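Local coordinates for Nitrate/nitrite binding protein NrtA (Synechocystis sp., PDB 2G29), which binds nitrate as the solute-binding component of the NrtABCD ABC transporter, which takes up nitrate and probably also nitrite, at residues Lys52-Tyr57 with Lys276-Gln281; Ala262-Gln267 with Lys321-Asn326; Asn132-Leu137 with Ala204-Cys209; Glu148-Ala151 with Asp155-Val158; Ile396-Asp399 with Ala405-Asp408. All blocks are in the same frame, centred on the assembly; numbering follows the deposited sequence.

Interaction 1: Lys52-Tyr57 with Lys276-Gln281; sequences KEKGFY and KEEMCQ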
# COMPACT_ATOMS: atom_id res chain seq x y z
N LYS A 52 1.46 18.31 5.36
CA LYS A 52 2.10 19.54 4.88
C LYS A 52 1.00 20.61 4.67
O LYS A 52 1.06 21.68 5.27
CB LYS A 52 2.83 19.29 3.54
CG LYS A 52 3.59 20.52 3.00
CD LYS A 52 4.76 20.87 3.90
CE LYS A 52 5.61 21.98 3.32
NZ LYS A 52 6.81 22.23 4.18
N GLU A 53 -0.01 20.30 3.87
CA GLU A 53 -1.07 21.28 3.57
C GLU A 53 -1.83 21.85 4.76
O GLU A 53 -2.24 23.02 4.73
CB GLU A 53 -2.07 20.67 2.59
CG GLU A 53 -1.57 20.55 1.15
CD GLU A 53 -1.71 21.85 0.35
OE1 GLU A 53 -1.31 21.87 -0.82
OE2 GLU A 53 -2.24 22.85 0.88
N LYS A 54 -2.04 21.04 5.80
CA LYS A 54 -2.81 21.50 6.96
C LYS A 54 -1.91 21.88 8.12
O LYS A 54 -2.40 22.05 9.25
CB LYS A 54 -3.85 20.46 7.39
CG LYS A 54 -4.82 20.04 6.29
CD LYS A 54 -5.59 21.21 5.69
CE LYS A 54 -6.52 21.82 6.72
NZ LYS A 54 -7.38 22.95 6.19
N GLY A 55 -0.62 22.00 7.84
CA GLY A 55 0.37 22.43 8.82
C GLY A 55 0.73 21.51 9.97
O GLY A 55 1.27 21.95 10.99
N PHE A 56 0.47 20.22 9.84
CA PHE A 56 0.81 19.32 10.93
C PHE A 56 2.33 19.19 11.13
O PHE A 56 2.81 19.14 12.28
CB PHE A 56 0.15 17.96 10.72
CG PHE A 56 -1.35 17.99 10.91
CD1 PHE A 56 -2.21 17.77 9.84
CD2 PHE A 56 -1.90 18.24 12.16
CE1 PHE A 56 -3.59 17.81 10.01
CE2 PHE A 56 -3.27 18.27 12.34
CZ PHE A 56 -4.12 18.06 11.26
N TYR A 57 3.13 19.15 10.06
CA TYR A 57 4.58 19.07 10.28
C TYR A 57 5.09 20.29 11.03
O TYR A 57 5.94 20.19 11.92
CB TYR A 57 5.38 18.97 8.97
CG TYR A 57 5.13 17.75 8.11
CD1 TYR A 57 4.68 17.90 6.79
CD2 TYR A 57 5.36 16.46 8.59
CE1 TYR A 57 4.47 16.79 5.98
CE2 TYR A 57 5.15 15.34 7.77
CZ TYR A 57 4.70 15.53 6.47
OH TYR A 57 4.42 14.41 5.67
N LYS A 276 -13.43 14.49 4.01
CA LYS A 276 -13.12 13.81 2.75
C LYS A 276 -13.20 14.73 1.53
O LYS A 276 -12.39 14.63 0.63
CB LYS A 276 -14.04 12.60 2.56
CG LYS A 276 -13.83 11.48 3.58
CD LYS A 276 -12.43 10.85 3.47
CE LYS A 276 -12.23 9.67 4.47
NZ LYS A 276 -13.17 8.50 4.28
N GLU A 277 -14.18 15.63 1.49
CA GLU A 277 -14.30 16.53 0.35
C GLU A 277 -13.05 17.40 0.22
O GLU A 277 -12.41 17.49 -0.84
CB GLU A 277 -15.55 17.40 0.53
CG GLU A 277 -16.84 16.58 0.65
CD GLU A 277 -17.97 17.32 1.32
OE1 GLU A 277 -17.87 17.65 2.54
OE2 GLU A 277 -18.99 17.57 0.64
N GLU A 278 -12.69 18.06 1.32
CA GLU A 278 -11.52 18.90 1.32
C GLU A 278 -10.26 18.10 1.01
O GLU A 278 -9.42 18.57 0.24
CB GLU A 278 -11.39 19.61 2.67
CG GLU A 278 -10.35 20.69 2.62
CD GLU A 278 -10.08 21.37 3.97
OE1 GLU A 278 -10.86 21.17 4.91
OE2 GLU A 278 -9.09 22.10 4.03
N MET A 279 -10.13 16.91 1.57
CA MET A 279 -8.96 16.08 1.30
C MET A 279 -8.81 15.85 -0.20
O MET A 279 -7.74 16.03 -0.75
CB MET A 279 -9.11 14.73 2.00
CG MET A 279 -7.89 13.84 1.83
SD MET A 279 -8.10 12.23 2.58
CE MET A 279 -9.08 11.42 1.31
N CYS A 280 -9.89 15.46 -0.84
CA CYS A 280 -9.86 15.18 -2.26
C CYS A 280 -9.65 16.42 -3.11
O CYS A 280 -9.04 16.35 -4.19
CB CYS A 280 -11.11 14.40 -2.65
SG CYS A 280 -11.10 12.70 -1.93
N GLN A 281 -10.17 17.57 -2.68
CA GLN A 281 -9.90 18.80 -3.45
C GLN A 281 -8.40 19.08 -3.44
O GLN A 281 -7.81 19.47 -4.45
CB GLN A 281 -10.58 20.01 -2.84
CG GLN A 281 -12.08 19.97 -2.92
CD GLN A 281 -12.67 21.19 -2.22
OE1 GLN A 281 -12.23 21.55 -1.13
NE2 GLN A 281 -13.64 21.83 -2.85
O HOH W 1 -10.49 22.66 6.88
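Lys54 and Glu278 carry this contact alone: the two side chains approach from opposite directions and meet in a salt bridge, Lys54 NZ to Glu278 OE2 at 2.9 Å. The ammonium reaches OE2 on the syn side of the carboxylate, 19° out of its plane. The other oxygen, OE1, stands 4.1 Å from Lys54 NZ and is joined through water instead. Water 1 accepts from Lys54 NZ at 3.2 Å and donates to Glu278 OE1 at 2.5 Å, so each carboxylate oxygen is tied to the same ammonium, one directly and one through solvent.

The two side chains differ in shape. The glutamate leaves helix 276-284 with CG anti to the backbone N and runs on extended, whereas the lysine is bent at both chi2 and chi3 (-58° and -66°), which turns its ammonium toward the helix. Lys54 is the first residue to leave helical geometry after helix 46-53, and Gly55 behind it, at positive phi, is the N-cap of helix 56-59; Gly55 N is hydrogen-bonded to Lys52 O at 3.1 Å. On the other side, the glutamate also touches Trp269 of helix 253-271, and the adjacent Met279 packs on Ala46 and Cys270.

Just 66 Å² is buried between the segments, both sides summed, and Lys54 is exposed. The pairing is therefore electrostatic with little apolar packing behind it. With a water built into the bridge, its attraction is probably moderated by solvent, and it links the turn between two helices to a distant helix at the surface.

Interaction 2: Ala262-Gln267 with Lys321-Asn326; sequences AVMEAQ and KYWVDN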
# COMPACT_ATOMS: atom_id res chain seq x y z
N ALA A 262 3.03 14.21 13.57
CA ALA A 262 2.38 15.00 12.52
C ALA A 262 1.60 14.08 11.59
O ALA A 262 0.46 14.39 11.22
CB ALA A 262 3.40 15.78 11.74
N VAL A 263 2.20 12.95 11.22
CA VAL A 263 1.50 12.00 10.33
C VAL A 263 0.25 11.40 11.01
O VAL A 263 -0.78 11.21 10.38
CB VAL A 263 2.48 10.89 9.87
CG1 VAL A 263 1.71 9.73 9.18
CG2 VAL A 263 3.48 11.48 8.85
N MET A 264 0.34 11.08 12.30
CA MET A 264 -0.81 10.54 13.01
C MET A 264 -1.97 11.54 13.06
O MET A 264 -3.14 11.17 12.88
CB MET A 264 -0.42 10.23 14.45
CG MET A 264 0.42 9.02 14.59
SD MET A 264 0.85 8.77 16.33
CE MET A 264 1.73 7.36 16.12
N GLU A 265 -1.66 12.81 13.33
CA GLU A 265 -2.74 13.79 13.36
C GLU A 265 -3.31 13.95 11.96
O GLU A 265 -4.50 14.08 11.81
CB GLU A 265 -2.24 15.14 13.87
CG GLU A 265 -1.94 15.16 15.37
CD GLU A 265 -2.44 16.44 16.00
OE1 GLU A 265 -1.95 17.52 15.62
OE2 GLU A 265 -3.34 16.36 16.87
N ALA A 266 -2.46 13.89 10.93
CA ALA A 266 -2.99 14.02 9.57
C ALA A 266 -3.86 12.82 9.26
O ALA A 266 -4.87 12.93 8.54
CB ALA A 266 -1.85 14.14 8.56
N GLN A 267 -3.48 11.64 9.75
CA GLN A 267 -4.30 10.45 9.53
C GLN A 267 -5.69 10.59 10.17
O GLN A 267 -6.68 10.20 9.58
CB GLN A 267 -3.62 9.20 10.10
CG GLN A 267 -2.47 8.69 9.25
CD GLN A 267 -1.81 7.48 9.88
OE1 GLN A 267 -1.33 7.56 11.01
NE2 GLN A 267 -1.77 6.36 9.15
N LYS A 321 -8.92 3.31 5.06
CA LYS A 321 -9.01 3.80 6.43
C LYS A 321 -7.60 4.17 6.85
O LYS A 321 -6.65 3.42 6.57
CB LYS A 321 -9.56 2.71 7.35
CG LYS A 321 -10.99 2.31 7.09
CD LYS A 321 -11.28 1.01 7.84
CE LYS A 321 -12.71 0.54 7.60
NZ LYS A 321 -13.01 -0.78 8.22
N TYR A 322 -7.48 5.28 7.57
CA TYR A 322 -6.20 5.82 8.02
C TYR A 322 -6.07 5.85 9.53
O TYR A 322 -5.01 6.11 10.04
CB TYR A 322 -5.98 7.27 7.50
CG TYR A 322 -6.27 7.42 6.02
CD1 TYR A 322 -7.40 8.12 5.57
CD2 TYR A 322 -5.48 6.78 5.06
CE1 TYR A 322 -7.74 8.17 4.22
CE2 TYR A 322 -5.81 6.83 3.72
CZ TYR A 322 -6.94 7.52 3.30
OH TYR A 322 -7.32 7.53 1.98
N TRP A 323 -7.16 5.58 10.24
CA TRP A 323 -7.09 5.64 11.69
C TRP A 323 -8.07 4.70 12.37
O TRP A 323 -7.67 3.97 13.28
CB TRP A 323 -7.36 7.07 12.15
CG TRP A 323 -7.00 7.26 13.58
CD1 TRP A 323 -7.87 7.38 14.65
CD2 TRP A 323 -5.70 7.40 14.10
NE1 TRP A 323 -7.15 7.59 15.81
CE2 TRP A 323 -5.82 7.60 15.50
CE3 TRP A 323 -4.42 7.37 13.53
CZ2 TRP A 323 -4.72 7.77 16.31
CZ3 TRP A 323 -3.34 7.54 14.34
CH2 TRP A 323 -3.48 7.73 15.72
N VAL A 324 -9.33 4.68 11.95
CA VAL A 324 -10.31 3.78 12.57
C VAL A 324 -9.88 2.32 12.45
O VAL A 324 -9.15 1.95 11.51
CB VAL A 324 -11.74 3.96 11.94
CG1 VAL A 324 -11.75 3.50 10.51
CG2 VAL A 324 -12.80 3.20 12.73
N ASP A 325 -10.32 1.49 13.39
CA ASP A 325 -9.99 0.07 13.38
C ASP A 325 -8.47 -0.15 13.44
O ASP A 325 -7.95 -1.05 12.79
CB ASP A 325 -10.62 -0.62 12.15
CG ASP A 325 -12.14 -0.44 12.11
OD1 ASP A 325 -12.77 -0.59 13.18
OD2 ASP A 325 -12.71 -0.16 11.03
N ASN A 326 -7.79 0.68 14.24
CA ASN A 326 -6.33 0.57 14.45
C ASN A 326 -5.52 0.60 13.17
O ASN A 326 -4.37 0.14 13.13
CB ASN A 326 -6.02 -0.72 15.21
CG ASN A 326 -6.80 -0.84 16.51
OD1 ASN A 326 -7.54 -1.80 16.71
ND2 ASN A 326 -6.63 0.13 17.39
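Gln267 and Trp323 bury the most surface here, 79 and 73 Å², with Tyr322 next at 47 Å². The glutamine stands across the indole at about a right angle, its amide plane 73° from the ring plane, and sets OE1 at the ring's edge, 3.9 Å from Trp323 CZ3. CB of Gln267 lies 4.0 Å from Trp323 CE3 and equally far from CB of Tyr322. Backbones come close at this point, with CA atoms of Gln267 and Tyr322 5.2 Å apart. Although Gln267 NE2 is 3.4 Å from Tyr322 O, the angle is too poor for a hydrogen bond; the amide is held instead by Arg120 O and Leu121 O at NE2 and by Ser328 OG at OE1. One turn back, Met264 packs CB against Trp323 CZ3 at 4.0 Å. The indole gets there because CG of Trp323 is anti to the backbone N (chi1 -167°), and Gln380 takes its NE1.

Tyr322 directs its ring elsewhere, its side chain about 8 Å from those of the nitrate-binding residues Gln126 and Lys240. The contact thus seats the loop before helix 332-344 on helix 253-271, whose Met264 meets Trp367 and Ala370 of helix 364-373, while Ala266 rests on helices 46-53 and 56-59.

Interaction 3: Asn132-Leu137 with Ala204-Cys209; sequences NNYKDL and AMESFC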
# COMPACT_ATOMS: atom_id res chain seq x y z
N ASN A 132 -11.41 -4.31 -21.13
CA ASN A 132 -12.75 -4.47 -21.68
C ASN A 132 -12.98 -5.79 -22.39
O ASN A 132 -14.15 -6.21 -22.56
CB ASN A 132 -13.08 -3.34 -22.63
CG ASN A 132 -13.21 -2.03 -21.94
OD1 ASN A 132 -13.63 -1.98 -20.79
ND2 ASN A 132 -12.85 -0.95 -22.63
N ASN A 133 -11.92 -6.45 -22.81
CA ASN A 133 -12.10 -7.74 -23.48
C ASN A 133 -12.68 -8.80 -22.54
O ASN A 133 -13.05 -9.89 -22.99
CB ASN A 133 -10.78 -8.25 -24.06
CG ASN A 133 -10.34 -7.46 -25.25
OD1 ASN A 133 -11.16 -6.82 -25.91
ND2 ASN A 133 -9.05 -7.49 -25.56
N TYR A 134 -12.77 -8.49 -21.25
CA TYR A 134 -13.28 -9.46 -20.28
C TYR A 134 -14.65 -9.09 -19.76
O TYR A 134 -15.17 -9.72 -18.84
CB TYR A 134 -12.29 -9.59 -19.12
CG TYR A 134 -10.96 -10.10 -19.58
CD1 TYR A 134 -9.95 -9.23 -19.95
CD2 TYR A 134 -10.74 -11.47 -19.72
CE1 TYR A 134 -8.75 -9.68 -20.47
CE2 TYR A 134 -9.56 -11.95 -20.23
CZ TYR A 134 -8.58 -11.07 -20.61
OH TYR A 134 -7.44 -11.57 -21.18
N LYS A 135 -15.24 -8.08 -20.37
CA LYS A 135 -16.55 -7.62 -19.90
C LYS A 135 -17.64 -8.69 -19.88
O LYS A 135 -18.41 -8.75 -18.93
CB LYS A 135 -17.02 -6.39 -20.70
CG LYS A 135 -16.41 -5.08 -20.17
CD LYS A 135 -17.10 -3.87 -20.78
CE LYS A 135 -16.66 -2.56 -20.14
NZ LYS A 135 -17.46 -1.40 -20.65
N ASP A 136 -17.70 -9.55 -20.90
CA ASP A 136 -18.76 -10.55 -20.92
C ASP A 136 -18.70 -11.54 -19.76
O ASP A 136 -19.73 -12.10 -19.36
CB ASP A 136 -18.75 -11.28 -22.27
CG ASP A 136 -18.91 -10.32 -23.44
OD1 ASP A 136 -19.83 -9.46 -23.38
OD2 ASP A 136 -18.14 -10.40 -24.43
N LEU A 137 -17.50 -11.75 -19.21
CA LEU A 137 -17.29 -12.70 -18.10
C LEU A 137 -17.73 -12.18 -16.74
O LEU A 137 -17.87 -12.98 -15.79
CB LEU A 137 -15.81 -13.12 -18.04
CG LEU A 137 -15.26 -13.85 -19.26
CD1 LEU A 137 -13.77 -14.15 -19.10
CD2 LEU A 137 -16.03 -15.16 -19.44
N ALA A 204 -1.39 -3.24 -22.83
CA ALA A 204 -0.12 -3.75 -22.37
C ALA A 204 -0.29 -4.92 -21.40
O ALA A 204 0.67 -5.62 -21.10
CB ALA A 204 0.68 -2.62 -21.69
N MET A 205 -1.51 -5.09 -20.87
CA MET A 205 -1.78 -6.18 -19.94
C MET A 205 -3.28 -6.48 -19.93
O MET A 205 -4.08 -5.64 -20.31
CB MET A 205 -1.34 -5.82 -18.50
CG MET A 205 -2.09 -4.66 -17.85
SD MET A 205 -1.70 -3.01 -18.51
CE MET A 205 -2.16 -1.96 -17.06
N GLU A 206 -3.64 -7.68 -19.48
CA GLU A 206 -5.03 -8.14 -19.42
C GLU A 206 -5.73 -7.70 -18.16
O GLU A 206 -6.96 -7.50 -18.14
CB GLU A 206 -5.09 -9.68 -19.42
CG GLU A 206 -4.36 -10.35 -20.57
CD GLU A 206 -4.76 -9.80 -21.92
OE1 GLU A 206 -3.85 -9.38 -22.67
OE2 GLU A 206 -5.97 -9.77 -22.21
N SER A 207 -4.95 -7.57 -17.09
CA SER A 207 -5.48 -7.23 -15.76
C SER A 207 -4.39 -6.47 -15.01
O SER A 207 -3.22 -6.57 -15.36
CB SER A 207 -5.81 -8.55 -15.00
OG SER A 207 -6.37 -8.32 -13.72
N PHE A 208 -4.79 -5.73 -13.98
CA PHE A 208 -3.82 -4.99 -13.20
C PHE A 208 -4.33 -4.67 -11.80
O PHE A 208 -5.54 -4.60 -11.56
CB PHE A 208 -3.37 -3.70 -13.93
CG PHE A 208 -4.47 -2.67 -14.17
CD1 PHE A 208 -4.54 -1.53 -13.37
CD2 PHE A 208 -5.34 -2.76 -15.28
CE1 PHE A 208 -5.47 -0.50 -13.67
CE2 PHE A 208 -6.24 -1.75 -15.56
CZ PHE A 208 -6.31 -0.60 -14.75
N CYS A 209 -3.40 -4.43 -10.89
CA CYS A 209 -3.73 -4.10 -9.52
C CYS A 209 -2.97 -2.84 -9.15
O CYS A 209 -1.74 -2.79 -9.34
CB CYS A 209 -3.34 -5.26 -8.60
SG CYS A 209 -3.82 -5.01 -6.89
O HOH W 2 -6.93 -7.40 -23.05
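Tyr134 sits in the 3-10 segment 132-137, where Leu137 N bonds to Tyr134 O at 3.1 Å, and faces Glu206 in the loop residues that lead into strand 207-211. Its phenol donates to Glu206 OE2 over 2.5 Å, a short hydrogen bond. The carboxylate oxygen lies at the edge of the ring, near its plane, and is met on its anti side, 25° out of the carboxylate plane. The two side chains cross at about a right angle, ring and carboxylate planes 72° apart. The bend at chi2 (-52°) turns the carboxylate so that OE2 meets the phenol, while Glu206 CB lies 3.8 Å from Tyr134 CE1. Water 2, 2.7 Å from Glu206 OE2, can donate a second bond to it, and accepts a weak one from Asn133 ND2. A phenylalanine in place of Tyr134 would probably keep the ring packing but leave OE2 of this buried glutamate without its phenol donor, more dependent on water.

Around the pair, Tyr134 rests on Leu146 and Ala149 of helix 146-151, and the hydroxyl of Tyr225, in strand 225-229, is hydrogen-bonded to the backbone oxygen of Tyr134. Glu206 pairs by its backbone with Gly131 and Lys157, placing the contact where strands 126-130 and 157-160 flank strand 207-211.

Interaction 4: Glu148-Ala151 with Asp155-Val158; sequences EAFA and DPKV
The Phe150 ring is met obliquely, neither squarely over a face nor at an edge, by Val158 CG1 and Pro156 CB. The valine methyl touches the outer end of the ring, 4.0 Å from Phe150 CE1 and 4.1 Å from CZ, and the two side chains cross at about a right angle. The proline works at the root of the same residue: its CG lies 4.1 Å from Phe150 CB and 3.7 Å from Phe150 O. One aromatic side chain is therefore met at two levels, the pyrrolidine at its base and the valine at its far end.

Torsions explain the reach. With chi1 at -84°, Phe150 holds CG beside its backbone N and anti to the carbonyl carbon, and the ring extends from the helix toward the strand. Val158 places CG1 likewise (chi1 -57°), which brings that methyl rather than CG2 to the ring. No hydrogen bond crosses between the segments; the contact, 149 Å² over both sides, is mainly apolar packing.

The CA atoms of Phe150 and Pro156 are 6.3 Å apart, as the chain turns back from the helix into the strand. Glu206 also touches Phe150, and Val158 continues the apolar layer to Ile171 and Leu175 of helix 166-177. The arrangement is a helix packed through Phe150 against the start of the following strand, 157-160, in the mixed alpha/beta sheet of one domain of the two-domain, C-clamp periplasmic binding protein fold.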
# COMPACT_ATOMS: atom_id res chain seq x y z
N GLU A 148 -9.63 -20.00 -18.94
CA GLU A 148 -9.88 -20.28 -20.35
C GLU A 148 -9.71 -19.03 -21.22
O GLU A 148 -9.30 -19.11 -22.38
CB GLU A 148 -11.29 -20.82 -20.55
CG GLU A 148 -11.54 -22.22 -20.00
CD GLU A 148 -12.81 -22.85 -20.58
OE1 GLU A 148 -13.81 -22.12 -20.73
OE2 GLU A 148 -12.80 -24.06 -20.88
N ALA A 149 -10.03 -17.85 -20.67
CA ALA A 149 -9.90 -16.62 -21.45
C ALA A 149 -8.45 -16.24 -21.70
O ALA A 149 -8.08 -15.80 -22.80
CB ALA A 149 -10.65 -15.47 -20.75
N PHE A 150 -7.61 -16.38 -20.66
CA PHE A 150 -6.19 -16.06 -20.80
C PHE A 150 -5.53 -17.01 -21.82
O PHE A 150 -4.56 -16.64 -22.49
CB PHE A 150 -5.48 -16.19 -19.45
CG PHE A 150 -5.58 -14.96 -18.58
CD1 PHE A 150 -4.81 -14.88 -17.42
CD2 PHE A 150 -6.43 -13.90 -18.89
CE1 PHE A 150 -4.88 -13.77 -16.58
CE2 PHE A 150 -6.50 -12.77 -18.05
CZ PHE A 150 -5.73 -12.71 -16.91
N ALA A 151 -6.06 -18.23 -21.93
CA ALA A 151 -5.50 -19.19 -22.87
C ALA A 151 -5.60 -18.72 -24.32
O ALA A 151 -4.81 -19.15 -25.19
CB ALA A 151 -6.21 -20.54 -22.71
N ASP A 155 1.07 -15.21 -24.30
CA ASP A 155 1.79 -14.67 -23.15
C ASP A 155 1.08 -13.50 -22.48
O ASP A 155 1.56 -12.36 -22.48
CB ASP A 155 3.20 -14.29 -23.58
CG ASP A 155 3.95 -15.47 -24.12
OD1 ASP A 155 3.98 -16.50 -23.42
OD2 ASP A 155 4.49 -15.40 -25.24
N PRO A 156 -0.08 -13.79 -21.88
CA PRO A 156 -0.87 -12.76 -21.20
C PRO A 156 -0.11 -12.19 -20.02
O PRO A 156 0.51 -12.92 -19.23
CB PRO A 156 -2.15 -13.49 -20.77
CG PRO A 156 -1.75 -14.94 -20.70
CD PRO A 156 -0.73 -15.12 -21.80
N LYS A 157 -0.16 -10.87 -19.90
CA LYS A 157 0.52 -10.21 -18.80
C LYS A 157 -0.48 -9.62 -17.83
O LYS A 157 -1.59 -9.23 -18.20
CB LYS A 157 1.38 -9.04 -19.33
CG LYS A 157 2.40 -9.36 -20.43
CD LYS A 157 3.38 -10.42 -19.98
CE LYS A 157 4.51 -10.62 -20.99
NZ LYS A 157 5.50 -11.65 -20.52
N VAL A 158 -0.11 -9.59 -16.56
CA VAL A 158 -0.95 -8.90 -15.58
C VAL A 158 0.01 -7.88 -14.93
O VAL A 158 1.18 -8.20 -14.62
CB VAL A 158 -1.56 -9.83 -14.54
CG1 VAL A 158 -2.38 -10.92 -15.24
CG2 VAL A 158 -0.51 -10.42 -13.68

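Interaction 5: Ile396-Asp399 with Ala405-Asp408; sequences ITFD and AYLD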
# COMPACT_ATOMS: atom_id res chain seq x y z
N ILE A 396 -8.85 -19.21 3.42
CA ILE A 396 -7.51 -19.60 3.86
C ILE A 396 -7.17 -18.64 5.00
O ILE A 396 -7.49 -17.45 4.93
CB ILE A 396 -6.48 -19.42 2.74
CG1 ILE A 396 -6.65 -20.51 1.67
CG2 ILE A 396 -5.08 -19.37 3.35
CD1 ILE A 396 -5.87 -20.29 0.44
N THR A 397 -6.56 -19.19 6.03
CA THR A 397 -6.24 -18.42 7.21
C THR A 397 -4.73 -18.37 7.47
O THR A 397 -4.01 -19.30 7.17
CB THR A 397 -6.97 -19.00 8.47
OG1 THR A 397 -8.34 -18.53 8.50
CG2 THR A 397 -6.21 -18.65 9.72
N PHE A 398 -4.28 -17.24 8.02
CA PHE A 398 -2.87 -17.04 8.39
C PHE A 398 -2.81 -16.87 9.89
O PHE A 398 -3.33 -15.87 10.44
CB PHE A 398 -2.29 -15.77 7.73
CG PHE A 398 -0.87 -15.43 8.16
CD1 PHE A 398 0.23 -16.21 7.72
CD2 PHE A 398 -0.62 -14.32 9.00
CE1 PHE A 398 1.53 -15.88 8.10
CE2 PHE A 398 0.69 -13.99 9.38
CZ PHE A 398 1.76 -14.77 8.93
N ASP A 399 -2.17 -17.83 10.56
CA ASP A 399 -1.99 -17.78 12.00
C ASP A 399 -0.55 -17.35 12.14
O ASP A 399 0.36 -18.08 11.78
CB ASP A 399 -2.19 -19.17 12.59
CG ASP A 399 -1.96 -19.21 14.09
OD1 ASP A 399 -1.46 -18.24 14.69
OD2 ASP A 399 -2.32 -20.29 14.67
N ALA A 405 2.36 -23.42 8.29
CA ALA A 405 1.08 -24.08 8.08
C ALA A 405 0.26 -23.30 7.04
O ALA A 405 -0.49 -23.88 6.26
CB ALA A 405 0.31 -24.20 9.40
N TYR A 406 0.39 -21.97 7.05
CA TYR A 406 -0.29 -21.16 6.06
C TYR A 406 0.23 -21.54 4.67
O TYR A 406 -0.54 -21.80 3.76
CB TYR A 406 -0.03 -19.68 6.35
CG TYR A 406 -0.34 -18.78 5.18
CD1 TYR A 406 -1.66 -18.43 4.87
CD2 TYR A 406 0.69 -18.27 4.38
CE1 TYR A 406 -1.94 -17.57 3.78
CE2 TYR A 406 0.43 -17.42 3.30
CZ TYR A 406 -0.88 -17.07 3.01
OH TYR A 406 -1.17 -16.24 1.95
N LEU A 407 1.55 -21.57 4.48
CA LEU A 407 2.08 -21.93 3.17
C LEU A 407 1.67 -23.35 2.77
O LEU A 407 1.36 -23.60 1.59
CB LEU A 407 3.61 -21.81 3.17
CG LEU A 407 4.22 -20.42 3.35
CD1 LEU A 407 5.74 -20.57 3.56
CD2 LEU A 407 3.95 -19.57 2.12
N ASP A 408 1.63 -24.26 3.75
CA ASP A 408 1.26 -25.63 3.45
C ASP A 408 -0.18 -25.73 2.97
O ASP A 408 -0.53 -26.66 2.25
CB ASP A 408 1.47 -26.55 4.66
CG ASP A 408 2.94 -26.75 5.02
OD1 ASP A 408 3.81 -26.44 4.18
OD2 ASP A 408 3.22 -27.24 6.15
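Tyr406 presents one ring face to the edge of Phe398, whose CD1 lies 3.7 Å from Tyr406 CG. This is a T-shaped stack, the planes 89° apart and the centroids separated by 5.4 Å. Two further groups meet the tyrosine ring from segment 396-399. Thr397 O approaches its edge near the ring plane, 3.4 Å from Tyr406 CD1, and Ile396 CG2 comes in obliquely, 3.6 Å from Tyr406 CE1. Three successive residues thus meet a single ring; Tyr406 as a whole accounts for 93 of the 179 Å² buried by both sides.

Both rings leave the backbone on the side away from N (chi1 163° for Tyr406, 175° for Phe398), which carries the tyrosine from helix 403-408 toward the strand and brings the CD1 edge of Phe398 up to it. No hydrogen bond links the segments; the phenol OH is bonded instead to Glu341 OE1. An alanine at Tyr406 is likely to leave the Phe398 edge and the Ile396 methyl without the ring they pack on, and Glu341 without its phenol partner.

The CA atoms of Phe398 and Tyr406 are 5.4 Å apart, so the terminal helix lies close on strand 397-398, which pairs antiparallel with strand 390-391. Both rings also meet Trp337 and Thr340 of helix 332-344, while Ile396 and Tyr406 reach Tyr173 of helix 166-177.

Interaction 1 is the surface contact of the set, a water-assisted salt bridge, whereas interactions 2, 3 and 4 are buried and interaction 5 partly so. Interactions 1 and 2 touch: Phe56 and Tyr57 pack on Ala262, and Phe56 also on Ala266, so the surface salt bridge and the buried contact border the same helix, 253-271. Interactions 3 and 4, centres 9 Å apart, reach neighbouring strands, 207-211 and 157-160, of the same sheet; Glu206 N probably bonds to Lys157 O, and Phe150 packs on both Tyr134 and Glu206, placing a buried polar pair beside an apolar one. Interaction 5, aromatic in character, touches none of the others and joins the C-terminal helix to its strand.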